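E3 SUMO-protein ligase SIZ2 (Saccharomyces cerevisiae, PDB 6U75) acts as an E3 ligase in the SUMO pathway, promoting attachment of SUMO (Smt3) to target proteins, and may take part in chromosome maintenance. Local coordinates at residues G57-F62 with D127-I132. Numbering follows the deposited sequence.
Sequences GFSIPF and DKEYSI
Lys128 reaches across to Phe58 and lays its amino end over one face of the ring. From CB the chain runs extended through CG to CD, and Lys128 CD meets Phe58 CE1 at 4.0 Å. A bend about the CG-CD bond (chi3 65°) then turns the end over the ring. Lys128 CE lies 3.6 Å from Phe58 CD1 and makes a CH-pi contact. Lys128 NZ sits 3.3 Å from the centroid of the Phe58 ring, almost on the ring normal, a cation-pi contact. Tyr130 lies on the other side of the Phe58 ring plane. The two side chains run alongside each other, pointing the same way, with their rings oblique (planes at 33°) and Phe58 CE1 close to Tyr130 CE2.

Gly57 and Ser131 form an antiparallel hydrogen-bonded pair: Gly57 N bonds to Ser131 O, and Ser131 N to Gly57 O at 2.9 Å. Phe58 and Tyr130 are the non-hydrogen-bonded pair. Ser59 N also bonds to Glu129 O, from above the carbonyl plane. Ser59 CB packs near Ser131 OG, and Glu65 accepts a hydrogen bond from each serine hydroxyl, one per carboxylate oxygen.

The contact joins strands 50-58 and 130-139, antiparallel neighbours in the PINIT domain, away from the zinc site. Its chemistry is mixed: backbone bonds set the register, Glu65 satisfies the buried hydroxyls, and the electron-rich face of Phe58 probably stabilises the positive charge of Lys128.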
# COMPACT_ATOMS: atom_id res chain seq x y z
N GLY A 57 0.35 -14.02 7.53
CA GLY A 57 1.60 -14.08 6.81
C GLY A 57 2.08 -15.50 6.64
O GLY A 57 1.66 -16.41 7.36
N PHE A 58 2.97 -15.69 5.67
CA PHE A 58 3.60 -16.99 5.49
C PHE A 58 4.47 -17.32 6.70
O PHE A 58 5.29 -16.51 7.13
CB PHE A 58 4.44 -17.01 4.21
CG PHE A 58 3.63 -17.14 2.95
CD1 PHE A 58 2.60 -18.06 2.85
CD2 PHE A 58 3.91 -16.33 1.86
CE1 PHE A 58 1.87 -18.17 1.68
CE2 PHE A 58 3.18 -16.44 0.69
CZ PHE A 58 2.15 -17.36 0.60
N SER A 59 4.28 -18.52 7.24
CA SER A 59 5.01 -18.98 8.42
C SER A 59 6.15 -19.87 7.95
O SER A 59 5.98 -21.08 7.77
CB SER A 59 4.08 -19.71 9.38
OG SER A 59 4.80 -20.27 10.47
N ILE A 60 7.31 -19.27 7.74
CA ILE A 60 8.49 -20.01 7.30
C ILE A 60 8.93 -20.92 8.44
O ILE A 60 9.25 -20.42 9.53
CB ILE A 60 9.62 -19.06 6.87
CG1 ILE A 60 9.12 -18.12 5.76
CG2 ILE A 60 10.83 -19.86 6.39
CD1 ILE A 60 10.17 -17.16 5.24
N PRO A 61 8.94 -22.24 8.26
CA PRO A 61 9.30 -23.13 9.36
C PRO A 61 10.81 -23.31 9.48
O PRO A 61 11.59 -22.85 8.65
CB PRO A 61 8.62 -24.45 8.95
CG PRO A 61 8.69 -24.43 7.47
CD PRO A 61 8.59 -22.98 7.04
N PHE A 62 11.20 -24.00 10.55
CA PHE A 62 12.58 -24.40 10.83
C PHE A 62 13.46 -23.24 11.27
O PHE A 62 14.65 -23.46 11.54
CB PHE A 62 13.23 -25.09 9.63
CG PHE A 62 12.35 -26.11 8.97
CD1 PHE A 62 11.61 -27.00 9.73
CD2 PHE A 62 12.25 -26.17 7.59
CE1 PHE A 62 10.79 -27.93 9.13
CE2 PHE A 62 11.43 -27.11 6.99
CZ PHE A 62 10.70 -27.99 7.76
N ASP A 127 -1.80 -25.09 1.52
CA ASP A 127 -0.55 -25.61 0.99
C ASP A 127 0.66 -25.20 1.82
O ASP A 127 1.67 -25.91 1.82
CB ASP A 127 -0.35 -25.13 -0.45
CG ASP A 127 -1.47 -25.58 -1.37
OD1 ASP A 127 -2.47 -26.13 -0.87
OD2 ASP A 127 -1.34 -25.38 -2.60
N LYS A 128 0.57 -24.08 2.54
CA LYS A 128 1.67 -23.56 3.34
C LYS A 128 1.14 -23.13 4.70
O LYS A 128 -0.03 -22.78 4.84
CB LYS A 128 2.37 -22.39 2.64
CG LYS A 128 3.24 -22.79 1.47
CD LYS A 128 3.70 -21.59 0.65
CE LYS A 128 4.61 -20.67 1.45
NZ LYS A 128 5.06 -19.50 0.65
N GLU A 129 2.02 -23.16 5.69
CA GLU A 129 1.64 -22.75 7.04
C GLU A 129 1.55 -21.23 7.12
O GLU A 129 2.31 -20.51 6.47
CB GLU A 129 2.64 -23.28 8.06
CG GLU A 129 2.73 -24.80 8.11
CD GLU A 129 3.73 -25.29 9.14
OE1 GLU A 129 4.35 -26.35 8.90
OE2 GLU A 129 3.90 -24.63 10.18
N TYR A 130 0.61 -20.75 7.94
CA TYR A 130 0.36 -19.33 8.08
C TYR A 130 0.42 -18.92 9.54
O TYR A 130 0.13 -19.71 10.44
CB TYR A 130 -1.00 -18.94 7.49
CG TYR A 130 -1.09 -19.07 5.98
CD1 TYR A 130 -1.50 -20.25 5.39
CD2 TYR A 130 -0.77 -18.00 5.15
CE1 TYR A 130 -1.58 -20.38 4.02
CE2 TYR A 130 -0.85 -18.11 3.78
CZ TYR A 130 -1.26 -19.30 3.22
OH TYR A 130 -1.34 -19.42 1.85
N SER A 131 0.80 -17.67 9.77
CA SER A 131 0.74 -17.03 11.08
C SER A 131 -0.35 -15.98 11.06
O SER A 131 -0.39 -15.13 10.15
CB SER A 131 2.09 -16.39 11.44
OG SER A 131 3.09 -17.37 11.63
N ILE A 132 -1.23 -16.03 12.05
CA ILE A 132 -2.36 -15.12 12.20
C ILE A 132 -2.12 -14.29 13.45
O ILE A 132 -1.89 -14.84 14.53
CB ILE A 132 -3.69 -15.88 12.29
CG1 ILE A 132 -3.93 -16.71 11.02
CG2 ILE A 132 -4.84 -14.92 12.53
CD1 ILE A 132 -4.20 -15.90 9.78